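Local coordinates for protein rRNA N-glycosidase (Bougainvillea spectabilis, PDB 3CTK) that is a plant ribosome-inactivating protein (RIP), combining a mixed beta sheet and surrounding helices with a smaller C-terminal region, at residues E24-T29 and M241-F246; K58-A63 and A153-I158; Y74-D79 and R83-D88; S202-K207 and P217-I222; W229-N232 and Q236-P239. All coordinates share one frame; numbering follows the deposited sequence.

Contact 1: residues E24-T29 and M241-F246; sequences ELAKGT and MGILKF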
# COMPACT_ATOMS: atom_id res chain seq x y z
N GLU A 24 7.51 -9.08 6.44
CA GLU A 24 6.29 -9.87 6.59
C GLU A 24 5.75 -10.34 5.23
O GLU A 24 5.13 -11.39 5.13
CB GLU A 24 5.21 -9.06 7.30
CG GLU A 24 5.55 -8.69 8.73
CD GLU A 24 5.59 -9.90 9.64
OE1 GLU A 24 6.21 -9.80 10.72
OE2 GLU A 24 5.00 -10.94 9.29
N LEU A 25 6.00 -9.54 4.20
CA LEU A 25 5.52 -9.85 2.85
C LEU A 25 6.45 -10.76 2.05
O LEU A 25 6.00 -11.48 1.15
CB LEU A 25 5.30 -8.55 2.07
CG LEU A 25 4.33 -7.51 2.66
CD1 LEU A 25 4.49 -6.18 1.92
CD2 LEU A 25 2.89 -8.02 2.54
N ALA A 26 7.74 -10.72 2.36
CA ALA A 26 8.73 -11.53 1.64
C ALA A 26 8.65 -13.00 2.01
O ALA A 26 9.48 -13.49 2.78
CB ALA A 26 10.13 -10.98 1.90
N LYS A 27 7.67 -13.70 1.45
CA LYS A 27 7.46 -15.12 1.74
C LYS A 27 7.76 -16.03 0.56
O LYS A 27 7.75 -17.26 0.71
CB LYS A 27 6.02 -15.35 2.19
CG LYS A 27 5.59 -14.51 3.38
CD LYS A 27 4.16 -14.84 3.78
CE LYS A 27 3.68 -13.94 4.91
NZ LYS A 27 4.57 -14.01 6.10
N GLY A 28 8.02 -15.45 -0.61
CA GLY A 28 8.30 -16.27 -1.77
C GLY A 28 9.79 -16.44 -2.02
O GLY A 28 10.61 -15.90 -1.28
N THR A 29 10.14 -17.19 -3.06
CA THR A 29 11.54 -17.41 -3.40
C THR A 29 12.08 -16.15 -4.07
O THR A 29 11.50 -15.66 -5.03
CB THR A 29 11.69 -18.59 -4.37
OG1 THR A 29 11.18 -19.78 -3.76
CG2 THR A 29 13.16 -18.79 -4.74
N MET A 241 13.03 -0.97 -6.56
CA MET A 241 12.14 -2.03 -6.07
C MET A 241 12.30 -2.43 -4.61
O MET A 241 13.41 -2.59 -4.11
CB MET A 241 12.31 -3.28 -6.93
CG MET A 241 12.08 -3.07 -8.42
SD MET A 241 10.52 -2.24 -8.79
CE MET A 241 9.31 -3.49 -8.34
N GLY A 242 11.16 -2.61 -3.94
CA GLY A 242 11.15 -3.02 -2.54
C GLY A 242 10.80 -4.50 -2.43
O GLY A 242 11.45 -5.25 -1.71
N ILE A 243 9.76 -4.91 -3.15
CA ILE A 243 9.33 -6.31 -3.17
C ILE A 243 8.53 -6.53 -4.44
O ILE A 243 7.73 -5.67 -4.84
CB ILE A 243 8.48 -6.69 -1.92
CG1 ILE A 243 8.10 -8.17 -1.99
CG2 ILE A 243 7.22 -5.83 -1.85
CD1 ILE A 243 7.49 -8.72 -0.70
N LEU A 244 8.76 -7.67 -5.09
CA LEU A 244 8.07 -8.01 -6.34
C LEU A 244 6.84 -8.87 -6.15
O LEU A 244 6.69 -9.57 -5.14
CB LEU A 244 9.02 -8.76 -7.28
CG LEU A 244 10.38 -8.13 -7.62
CD1 LEU A 244 11.10 -9.01 -8.63
CD2 LEU A 244 10.18 -6.73 -8.18
N LYS A 245 5.95 -8.83 -7.13
CA LYS A 245 4.74 -9.63 -7.10
C LYS A 245 5.13 -11.06 -7.49
O LYS A 245 6.09 -11.27 -8.23
CB LYS A 245 3.71 -9.09 -8.10
CG LYS A 245 2.38 -9.88 -8.12
CD LYS A 245 1.39 -9.31 -9.14
CE LYS A 245 1.79 -9.63 -10.57
NZ LYS A 245 1.74 -11.10 -10.85
N PHE A 246 4.37 -12.02 -6.97
CA PHE A 246 4.59 -13.43 -7.22
C PHE A 246 4.62 -13.75 -8.71
O PHE A 246 4.22 -12.92 -9.53
CB PHE A 246 3.48 -14.27 -6.59
CG PHE A 246 2.09 -13.87 -7.03
CD1 PHE A 246 1.28 -13.07 -6.21
CD2 PHE A 246 1.59 -14.26 -8.27
CE1 PHE A 246 0.01 -12.66 -6.63
CE2 PHE A 246 0.31 -13.86 -8.70
CZ PHE A 246 -0.48 -13.05 -7.88

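Contact 2: residues K58-A63 and A153-I158; sequences KTVKVA and AKFFLI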
# COMPACT_ATOMS: atom_id res chain seq x y z
N LYS A 58 -5.62 8.18 18.30
CA LYS A 58 -6.63 7.35 17.65
C LYS A 58 -5.90 6.35 16.76
O LYS A 58 -4.93 6.70 16.08
CB LYS A 58 -7.58 8.22 16.83
CG LYS A 58 -8.33 9.23 17.69
CD LYS A 58 -9.29 10.09 16.88
CE LYS A 58 -10.02 11.07 17.79
NZ LYS A 58 -11.00 11.91 17.04
N THR A 59 -6.34 5.10 16.79
CA THR A 59 -5.70 4.06 15.99
C THR A 59 -6.64 3.39 15.00
O THR A 59 -7.82 3.18 15.28
CB THR A 59 -5.10 2.95 16.89
OG1 THR A 59 -4.16 3.51 17.80
CG2 THR A 59 -4.39 1.89 16.04
N VAL A 60 -6.10 3.06 13.84
CA VAL A 60 -6.85 2.35 12.81
C VAL A 60 -5.98 1.15 12.44
O VAL A 60 -4.79 1.31 12.16
CB VAL A 60 -7.07 3.22 11.56
CG1 VAL A 60 -7.75 2.41 10.47
CG2 VAL A 60 -7.92 4.44 11.92
N LYS A 61 -6.55 -0.05 12.49
CA LYS A 61 -5.83 -1.27 12.15
C LYS A 61 -6.14 -1.61 10.70
O LYS A 61 -7.24 -2.06 10.39
CB LYS A 61 -6.26 -2.43 13.04
CG LYS A 61 -5.94 -2.29 14.52
CD LYS A 61 -6.57 -3.44 15.30
CE LYS A 61 -5.74 -3.88 16.49
NZ LYS A 61 -5.74 -2.87 17.59
N VAL A 62 -5.17 -1.40 9.82
CA VAL A 62 -5.35 -1.66 8.39
C VAL A 62 -4.91 -3.07 8.00
O VAL A 62 -3.79 -3.49 8.31
CB VAL A 62 -4.56 -0.63 7.57
CG1 VAL A 62 -4.84 -0.81 6.08
CG2 VAL A 62 -4.94 0.78 8.01
N ALA A 63 -5.78 -3.80 7.31
CA ALA A 63 -5.47 -5.16 6.88
C ALA A 63 -4.94 -5.20 5.46
O ALA A 63 -5.54 -4.62 4.55
CB ALA A 63 -6.72 -6.03 7.00
N ALA A 153 -12.73 7.19 1.22
CA ALA A 153 -11.97 6.94 -0.00
C ALA A 153 -10.67 7.74 0.04
O ALA A 153 -9.63 7.27 -0.41
CB ALA A 153 -12.80 7.34 -1.24
N LYS A 154 -10.72 8.95 0.59
CA LYS A 154 -9.52 9.78 0.69
C LYS A 154 -8.50 9.11 1.60
O LYS A 154 -7.31 9.10 1.32
CB LYS A 154 -9.87 11.17 1.23
CG LYS A 154 -10.66 12.03 0.24
CD LYS A 154 -11.06 13.38 0.83
CE LYS A 154 -9.85 14.25 1.12
NZ LYS A 154 -8.95 13.67 2.16
N PHE A 155 -8.98 8.55 2.71
CA PHE A 155 -8.09 7.86 3.64
C PHE A 155 -7.40 6.69 2.92
O PHE A 155 -6.18 6.53 3.02
CB PHE A 155 -8.89 7.32 4.83
CG PHE A 155 -8.16 6.28 5.63
CD1 PHE A 155 -7.03 6.61 6.37
CD2 PHE A 155 -8.57 4.95 5.60
CE1 PHE A 155 -6.32 5.64 7.07
CE2 PHE A 155 -7.87 3.96 6.30
CZ PHE A 155 -6.75 4.31 7.04
N PHE A 156 -8.17 5.89 2.20
CA PHE A 156 -7.59 4.75 1.49
C PHE A 156 -6.53 5.20 0.48
O PHE A 156 -5.46 4.61 0.40
CB PHE A 156 -8.67 3.93 0.78
CG PHE A 156 -9.37 2.94 1.67
CD1 PHE A 156 -10.74 3.02 1.89
CD2 PHE A 156 -8.65 1.92 2.29
CE1 PHE A 156 -11.39 2.11 2.72
CE2 PHE A 156 -9.29 1.00 3.12
CZ PHE A 156 -10.66 1.09 3.34
N LEU A 157 -6.82 6.25 -0.28
CA LEU A 157 -5.87 6.74 -1.26
C LEU A 157 -4.54 7.12 -0.61
O LEU A 157 -3.47 6.81 -1.14
CB LEU A 157 -6.44 7.95 -2.02
CG LEU A 157 -7.56 7.60 -3.01
CD1 LEU A 157 -8.21 8.87 -3.55
CD2 LEU A 157 -6.97 6.79 -4.15
N ILE A 158 -4.62 7.79 0.53
CA ILE A 158 -3.41 8.21 1.22
C ILE A 158 -2.65 7.04 1.84
O ILE A 158 -1.45 6.88 1.61
CB ILE A 158 -3.73 9.26 2.32
CG1 ILE A 158 -4.35 10.50 1.66
CG2 ILE A 158 -2.46 9.62 3.09
CD1 ILE A 158 -4.87 11.54 2.65

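Contact 3: residues Y74-D79 and R83-D88; sequences YQDKWD and RAVFLD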
# COMPACT_ATOMS: atom_id res chain seq x y z
N TYR A 74 -10.15 -1.94 7.19
CA TYR A 74 -9.53 -1.52 8.43
C TYR A 74 -10.53 -1.61 9.58
O TYR A 74 -11.72 -1.80 9.36
CB TYR A 74 -9.04 -0.07 8.33
CG TYR A 74 -10.13 0.95 8.07
CD1 TYR A 74 -10.53 1.25 6.76
CD2 TYR A 74 -10.80 1.57 9.12
CE1 TYR A 74 -11.56 2.16 6.52
CE2 TYR A 74 -11.83 2.49 8.89
CZ TYR A 74 -12.21 2.77 7.58
OH TYR A 74 -13.23 3.66 7.34
N GLN A 75 -10.02 -1.47 10.79
CA GLN A 75 -10.86 -1.50 11.97
C GLN A 75 -10.62 -0.21 12.74
O GLN A 75 -9.48 0.15 13.02
CB GLN A 75 -10.52 -2.70 12.86
CG GLN A 75 -11.37 -2.80 14.12
CD GLN A 75 -10.90 -3.90 15.05
OE1 GLN A 75 -11.19 -5.07 14.83
NE2 GLN A 75 -10.15 -3.52 16.08
N ASP A 76 -11.70 0.50 13.05
CA ASP A 76 -11.58 1.74 13.81
C ASP A 76 -12.57 1.62 14.97
O ASP A 76 -12.82 0.51 15.45
CB ASP A 76 -11.88 2.96 12.92
CG ASP A 76 -13.35 3.12 12.57
OD1 ASP A 76 -14.07 2.11 12.44
OD2 ASP A 76 -13.78 4.28 12.41
N LYS A 77 -13.11 2.73 15.43
CA LYS A 77 -14.06 2.67 16.53
C LYS A 77 -15.34 3.45 16.24
O LYS A 77 -15.34 4.39 15.46
CB LYS A 77 -13.43 3.23 17.81
CG LYS A 77 -12.04 2.70 18.12
CD LYS A 77 -11.95 2.13 19.52
CE LYS A 77 -11.88 0.62 19.50
NZ LYS A 77 -11.76 0.03 20.86
N TRP A 78 -16.43 3.01 16.86
CA TRP A 78 -17.71 3.68 16.74
C TRP A 78 -18.51 3.41 18.00
O TRP A 78 -18.75 2.26 18.36
CB TRP A 78 -18.52 3.21 15.53
CG TRP A 78 -19.95 3.71 15.60
CD1 TRP A 78 -21.03 3.01 16.05
CD2 TRP A 78 -20.41 5.04 15.33
NE1 TRP A 78 -22.14 3.83 16.08
CE2 TRP A 78 -21.79 5.08 15.65
CE3 TRP A 78 -19.79 6.20 14.85
CZ2 TRP A 78 -22.56 6.24 15.51
CZ3 TRP A 78 -20.56 7.36 14.72
CH2 TRP A 78 -21.93 7.36 15.04
N ASP A 79 -18.91 4.48 18.68
CA ASP A 79 -19.68 4.37 19.90
C ASP A 79 -18.96 3.54 20.96
O ASP A 79 -19.57 2.77 21.69
CB ASP A 79 -21.05 3.75 19.59
CG ASP A 79 -22.00 3.80 20.78
OD1 ASP A 79 -22.19 4.91 21.33
OD2 ASP A 79 -22.55 2.75 21.15
N ARG A 83 -15.24 -1.35 14.93
CA ARG A 83 -16.02 -1.32 13.71
C ARG A 83 -15.12 -1.77 12.57
O ARG A 83 -14.01 -1.25 12.41
CB ARG A 83 -16.54 0.09 13.41
CG ARG A 83 -17.18 0.21 12.02
CD ARG A 83 -17.87 1.55 11.81
NE ARG A 83 -16.96 2.67 11.99
CZ ARG A 83 -17.33 3.95 11.96
NH1 ARG A 83 -18.60 4.27 11.76
NH2 ARG A 83 -16.42 4.91 12.14
N ALA A 84 -15.59 -2.75 11.80
CA ALA A 84 -14.82 -3.27 10.67
C ALA A 84 -15.36 -2.64 9.40
O ALA A 84 -16.57 -2.65 9.15
CB ALA A 84 -14.94 -4.79 10.59
N VAL A 85 -14.47 -2.08 8.60
CA VAL A 85 -14.86 -1.45 7.35
C VAL A 85 -14.12 -2.14 6.22
O VAL A 85 -12.88 -2.17 6.20
CB VAL A 85 -14.51 0.06 7.37
CG1 VAL A 85 -14.94 0.72 6.07
CG2 VAL A 85 -15.18 0.72 8.57
N PHE A 86 -14.87 -2.69 5.27
CA PHE A 86 -14.26 -3.39 4.15
C PHE A 86 -14.56 -2.76 2.80
O PHE A 86 -15.64 -2.23 2.58
CB PHE A 86 -14.75 -4.84 4.08
CG PHE A 86 -14.35 -5.68 5.26
CD1 PHE A 86 -15.27 -5.97 6.26
CD2 PHE A 86 -13.06 -6.22 5.34
CE1 PHE A 86 -14.91 -6.78 7.34
CE2 PHE A 86 -12.70 -7.04 6.41
CZ PHE A 86 -13.63 -7.32 7.41
N LEU A 87 -13.59 -2.83 1.90
CA LEU A 87 -13.77 -2.33 0.55
C LEU A 87 -14.63 -3.39 -0.13
O LEU A 87 -14.68 -4.53 0.32
CB LEU A 87 -12.42 -2.21 -0.16
CG LEU A 87 -11.55 -1.02 0.26
CD1 LEU A 87 -10.10 -1.27 -0.11
CD2 LEU A 87 -12.08 0.24 -0.41
N ASP A 88 -15.30 -3.02 -1.22
CA ASP A 88 -16.12 -3.99 -1.93
C ASP A 88 -15.21 -4.87 -2.77
O ASP A 88 -14.08 -4.50 -3.08
CB ASP A 88 -17.13 -3.25 -2.83
CG ASP A 88 -18.16 -4.19 -3.46
OD1 ASP A 88 -18.53 -5.20 -2.83
OD2 ASP A 88 -18.60 -3.89 -4.60

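Contact 4: residues S202-K207 and P217-I222; sequences SDAIHK and PALQLI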
# COMPACT_ATOMS: atom_id res chain seq x y z
N SER A 202 7.18 -6.55 -12.18
CA SER A 202 7.53 -7.79 -11.50
C SER A 202 7.64 -8.97 -12.47
O SER A 202 8.58 -9.77 -12.37
CB SER A 202 6.49 -8.11 -10.41
OG SER A 202 6.50 -7.11 -9.39
N ASP A 203 6.71 -9.07 -13.40
CA ASP A 203 6.75 -10.16 -14.38
C ASP A 203 7.98 -10.02 -15.28
O ASP A 203 8.59 -11.02 -15.66
CB ASP A 203 5.48 -10.17 -15.24
CG ASP A 203 4.24 -10.58 -14.46
OD1 ASP A 203 4.37 -11.38 -13.52
OD2 ASP A 203 3.14 -10.10 -14.81
N ALA A 204 8.34 -8.79 -15.62
CA ALA A 204 9.50 -8.54 -16.47
C ALA A 204 10.78 -9.00 -15.78
O ALA A 204 11.66 -9.60 -16.41
CB ALA A 204 9.60 -7.06 -16.79
N ILE A 205 10.90 -8.72 -14.49
CA ILE A 205 12.09 -9.12 -13.76
C ILE A 205 12.13 -10.64 -13.63
O ILE A 205 13.19 -11.24 -13.76
CB ILE A 205 12.13 -8.44 -12.37
CG1 ILE A 205 12.26 -6.92 -12.57
CG2 ILE A 205 13.31 -8.97 -11.54
CD1 ILE A 205 12.23 -6.09 -11.29
N HIS A 206 10.97 -11.26 -13.41
CA HIS A 206 10.93 -12.72 -13.31
C HIS A 206 11.36 -13.36 -14.63
O HIS A 206 12.08 -14.36 -14.64
CB HIS A 206 9.52 -13.20 -12.97
CG HIS A 206 9.23 -13.24 -11.51
ND1 HIS A 206 8.35 -12.39 -10.89
CD2 HIS A 206 9.71 -14.06 -10.54
CE1 HIS A 206 8.28 -12.67 -9.61
NE2 HIS A 206 9.10 -13.68 -9.36
N LYS A 207 10.91 -12.78 -15.73
CA LYS A 207 11.25 -13.32 -17.05
C LYS A 207 12.75 -13.21 -17.34
O LYS A 207 13.31 -14.02 -18.08
CB LYS A 207 10.46 -12.58 -18.14
CG LYS A 207 10.69 -13.12 -19.54
CD LYS A 207 9.91 -12.33 -20.58
CE LYS A 207 10.20 -12.84 -21.98
NZ LYS A 207 9.56 -12.00 -23.03
N PRO A 217 10.56 -8.08 -23.90
CA PRO A 217 10.44 -6.69 -24.37
C PRO A 217 10.75 -5.72 -23.23
O PRO A 217 10.62 -6.06 -22.06
CB PRO A 217 8.99 -6.58 -24.81
CG PRO A 217 8.65 -7.98 -25.22
CD PRO A 217 9.29 -8.79 -24.12
N ALA A 218 11.14 -4.50 -23.59
CA ALA A 218 11.48 -3.49 -22.60
C ALA A 218 10.27 -2.90 -21.87
O ALA A 218 9.17 -2.88 -22.41
CB ALA A 218 12.27 -2.36 -23.27
N LEU A 219 10.49 -2.43 -20.65
CA LEU A 219 9.43 -1.80 -19.87
C LEU A 219 9.37 -0.34 -20.29
O LEU A 219 10.40 0.34 -20.32
CB LEU A 219 9.74 -1.88 -18.38
CG LEU A 219 9.65 -3.26 -17.72
CD1 LEU A 219 10.41 -3.23 -16.40
CD2 LEU A 219 8.19 -3.64 -17.51
N GLN A 220 8.18 0.14 -20.63
CA GLN A 220 8.00 1.52 -21.05
C GLN A 220 7.50 2.30 -19.83
O GLN A 220 6.29 2.38 -19.60
CB GLN A 220 6.98 1.59 -22.19
CG GLN A 220 7.21 0.55 -23.27
CD GLN A 220 8.52 0.73 -24.02
OE1 GLN A 220 9.08 -0.22 -24.55
NE2 GLN A 220 8.99 1.97 -24.07
N LEU A 221 8.43 2.86 -19.07
CA LEU A 221 8.08 3.60 -17.86
C LEU A 221 8.19 5.12 -18.02
O LEU A 221 8.42 5.62 -19.12
CB LEU A 221 8.96 3.11 -16.70
CG LEU A 221 8.86 1.59 -16.50
CD1 LEU A 221 9.77 1.14 -15.36
CD2 LEU A 221 7.41 1.21 -16.21
N ILE A 222 8.00 5.84 -16.91
CA ILE A 222 8.04 7.30 -16.91
C ILE A 222 8.94 7.87 -15.81
O ILE A 222 8.93 7.39 -14.68
CB ILE A 222 6.61 7.86 -16.73
CG1 ILE A 222 5.71 7.33 -17.85
CG2 ILE A 222 6.63 9.39 -16.73
CD1 ILE A 222 4.24 7.62 -17.67

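Contact 5: residues W229-N232 and Q236-P239; sequences WVVN and QISP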
# COMPACT_ATOMS: atom_id res chain seq x y z
N TRP A 229 10.93 6.68 -20.01
CA TRP A 229 12.03 5.98 -19.35
C TRP A 229 11.95 4.52 -19.76
O TRP A 229 11.19 3.74 -19.19
CB TRP A 229 11.91 6.13 -17.82
CG TRP A 229 12.96 5.40 -17.03
CD1 TRP A 229 14.28 5.26 -17.35
CD2 TRP A 229 12.79 4.75 -15.76
NE1 TRP A 229 14.94 4.56 -16.37
CE2 TRP A 229 14.05 4.24 -15.38
CE3 TRP A 229 11.70 4.56 -14.91
CZ2 TRP A 229 14.25 3.54 -14.18
CZ3 TRP A 229 11.89 3.87 -13.71
CH2 TRP A 229 13.16 3.37 -13.36
N VAL A 230 12.72 4.15 -20.78
CA VAL A 230 12.73 2.79 -21.29
C VAL A 230 13.74 1.92 -20.55
O VAL A 230 14.95 2.17 -20.58
CB VAL A 230 13.04 2.77 -22.80
CG1 VAL A 230 13.10 1.34 -23.31
CG2 VAL A 230 11.96 3.55 -23.54
N VAL A 231 13.23 0.88 -19.90
CA VAL A 231 14.05 -0.03 -19.12
C VAL A 231 14.25 -1.38 -19.80
O VAL A 231 13.29 -2.11 -20.03
CB VAL A 231 13.42 -0.25 -17.73
CG1 VAL A 231 14.20 -1.30 -16.95
CG2 VAL A 231 13.39 1.07 -16.97
N ASN A 232 15.50 -1.72 -20.11
CA ASN A 232 15.82 -3.00 -20.73
C ASN A 232 16.89 -3.75 -19.95
O ASN A 232 17.46 -4.73 -20.44
CB ASN A 232 16.27 -2.81 -22.19
CG ASN A 232 17.42 -1.83 -22.33
OD1 ASN A 232 18.23 -1.65 -21.42
ND2 ASN A 232 17.52 -1.21 -23.50
N GLN A 236 18.74 -1.20 -14.03
CA GLN A 236 18.12 0.11 -14.19
C GLN A 236 16.91 0.31 -13.29
O GLN A 236 16.61 1.43 -12.87
CB GLN A 236 17.71 0.31 -15.65
CG GLN A 236 18.87 0.37 -16.61
CD GLN A 236 18.45 0.24 -18.07
OE1 GLN A 236 19.27 0.39 -18.98
NE2 GLN A 236 17.18 -0.06 -18.29
N ILE A 237 16.22 -0.78 -12.97
CA ILE A 237 15.01 -0.68 -12.16
C ILE A 237 15.10 -1.33 -10.78
O ILE A 237 14.33 -0.99 -9.88
CB ILE A 237 13.81 -1.27 -12.97
CG1 ILE A 237 12.50 -1.15 -12.18
CG2 ILE A 237 14.09 -2.72 -13.33
CD1 ILE A 237 12.01 0.28 -12.03
N SER A 238 16.04 -2.24 -10.59
CA SER A 238 16.19 -2.92 -9.31
C SER A 238 16.35 -1.98 -8.11
O SER A 238 15.81 -2.25 -7.03
CB SER A 238 17.36 -3.91 -9.36
OG SER A 238 18.58 -3.26 -9.67
N PRO A 239 17.07 -0.86 -8.27
CA PRO A 239 17.24 0.06 -7.13
C PRO A 239 15.94 0.70 -6.63
O PRO A 239 15.87 1.15 -5.49
CB PRO A 239 18.21 1.11 -7.67
CG PRO A 239 19.00 0.35 -8.70
CD PRO A 239 17.92 -0.45 -9.40

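Contact 1: residues E24-T29 and M241-F246
Ile-243 drives its terminal methyl against Leu-25 and Ala-26, where helix 14-25 runs out, and all the direct touching passes through that one group. CD1 of Ile-243 lies 3.5 Å from CB of Leu-25, the root of that side chain and not its branched end, and stands 4.3 Å from CB of Ala-26. The methyl also covers backbone: Ile-243 CD1 is 3.6 Å from Leu-25 C and 3.7 Å from Ala-26 N, so it rests against the peptide joining the two residues. The isoleucine reaches that far because its CG1 branch is fully extended, with chi1 -179° and chi2 169°. Among the polar links, Ala-26 is the centre of an inverse gamma turn, closed by a weak bond of 2.8 Å from Lys-27 N to Leu-25 O. On the other side, backbone bonds to Arg-168 and a bond from Trp-198 NE1 to Ile-243 O fix the C-terminal chain. Residues more than 210 positions apart are thus joined, the end of an early helix to the C-terminal tail. With no hydrogen bond crossing it, the contact depends on shape and burial, and its polar bonds serve each chain separately.

Contact 2: residues K58-A63 and A153-I158
Val-62 turns one methyl to CZ at the far end of the Phe-155 ring, and Val-60 does the same in one of its two modelled conformers. Val-62 CG2, 4.1 Å from Phe-155 CZ, sits at the ring edge near its plane and is the firm contact; Val-60 CG1, in that conformer 4.0 Å from CZ of Phe-155, comes in obliquely. The valines are two residues apart on strand 59-65 and hence share a face of the sheet, while the phenylalanine reaches across from helix 149-168. Its ring stands well out from the helix because CG lies opposite the backbone N (chi1 164°), and its side chain and those of the valines run in opposing directions. One shell further out, Tyr-74 on the adjacent strand meets the Phe-155 ring edge-to-face, and Ser-138, Ile-139 and Ile-142 of helix 132-142 pack on Phe-155. The valines are positioned by the sheet, through backbone bonds of Val-60 with Ile-52 and of Val-62 with Val-50. This is helix-on-sheet packing in the mixed alpha/beta core of a ribosome-inactivating protein. All three residues are buried and hydrocarbon where they meet, so cohesion is that of dispersion and excluded water, with no directional bond.

Contact 3: residues Y74-D79 and R83-D88
Tyr-74 to Asp-76 and Arg-83 to Val-85 form an antiparallel ladder in a beta hairpin, the short strand axes 141° apart, with Tyr-74/Val-85 and Asp-76/Arg-83 as hydrogen-bonded pairs and Gln-75/Ala-84 as the non-hydrogen-bonded pair between them. The rungs include Val-85 N to Tyr-74 O at 2.9 Å, and Gln-75 CA adds a CA-H...O contact to Arg-83 O at 3.2 Å. The hairpin belongs to the mixed sheet of the fold, followed beyond strand 81-88 by strand 105-108. On the face shared by Tyr-74, Asp-76, Arg-83 and Val-85, the valine CB makes a CH-pi contact over the tyrosine ring, 3.8 Å from its centroid. The tyrosine CG lies between N and carbonyl carbon (chi1 62°), which lays the ring alongside Val-85. Next to it is a salt bridge made side-on, the carboxylate and guanidinium nearly coplanar. Asp-76 accepts with the syn lone pairs of both oxygens, and Arg-83 also donates from NH1 to Lys-145 O; these ties fix the rotation of the guanidinium. Trp-78 CB covers one of its faces. Both salt-bridge bonds are almost straight: NE of Arg-83 reaches Asp-76 OD1 in 3.0 Å, and NH2 of Arg-83 reaches Asp-76 OD2 in 2.7 Å.

Contact 4: residues S202-K207 and P217-I222
Lys-207 NZ donates a hydrogen bond to the backbone O of Asn-216 and also comes within 3.4 Å of Pro-217 CD. The two contacts go together: the peptide bond before Pro-217 is cis, which sets the Asn-216 carbonyl oxygen on the CD side of the proline ring. The lysine spans the gap as a straight rod, CG opposite the backbone N (chi1 -177°) and every later torsion extended, and it meets the proline with the two side chains roughly perpendicular. The ammonium nitrogen is held to the chain just before Pro-217 by a polar bond while resting against CD, the ring carbon bonded to the proline N. One turn earlier in the helix the contact becomes apolar. Ala-204 CB points at Leu-219 and meets its whole fork, 3.8 Å from Leu-219 CD2 and 3.9 Å from both CG and CD1 of that leucine, so the small methyl fits against the branch point and not against a single tip. Helix 198-208 thus presents a short side chain where the strand comes near and a long one where the strand bends away. Between the two segments runs the connection carrying Cys-212, which is disulfide-bonded to Cys-32. Strand 214-222 also pairs with strand 228-233, through Leu-219 and Val-231, while the helix turns Ser-202 and Ile-205 toward Leu-244 of the C-terminal tail.

Contact 5: residues W229-N232 and Q236-P239
Trp-229 receives Gln-236 at the edge of its indole: the backbone O of Gln-236 lies near the ring plane, 3.4 Å from Trp-229 CZ2. One face of the same indole is covered from within its own strand by Val-231 CG2, 3.6 Å above the plane and over the centre, and Lys-190 makes a cation-pi contact with the ring. At the outer corner Ile-237 CD1 approaches obliquely, 3.6 Å from Trp-229 CH2, the two side chains crossing nearly at right angles. The ring reaches the helix because its CG is opposite the backbone N (chi1 178°), which carries the ring out across the strand toward Ile-237. Val-231 then bridges ring and helix with both methyls. While CG2 lies over the indole, Val-231 CG1 packs 3.9 Å from Ile-237 CG2 and 4.1 Å from Gln-236 CB. The extended glutamine chain runs past Val-231 in the opposite direction, bringing its end beside the Asn-232 side chain. Apolar contact thus lies on the side of Val-231 and Ile-237. Strand 228-233, the second strand of a two-stranded antiparallel sheet, here leads directly into the short, weakly bonded helix 234-237 and packs against it, in the small C-terminal region characteristic of ribosome-inactivating proteins.

Contacts 2 and 3 share the large sheet, their centres 10 Å apart: strands 59-65 and 70-78 are neighbours, and Tyr-74 packs on both Val-60 and the phenylalanines of helix 149-168. Contact 2 is wholly hydrocarbon and the nearest of the five to the chain centre, whereas contact 3, farther out, adds backbone ladder and salt bridge. Contacts 4 and 5, on the opposite side of the chain, hold the two strands of the small sheet to different helices, and both are partly buried, with polar groups at their margins. Contact 1 lies buried between these regions; Lys-245 N bonds to Ser-202 OG, linking it to contact 4, and its chain continues directly from contact 5.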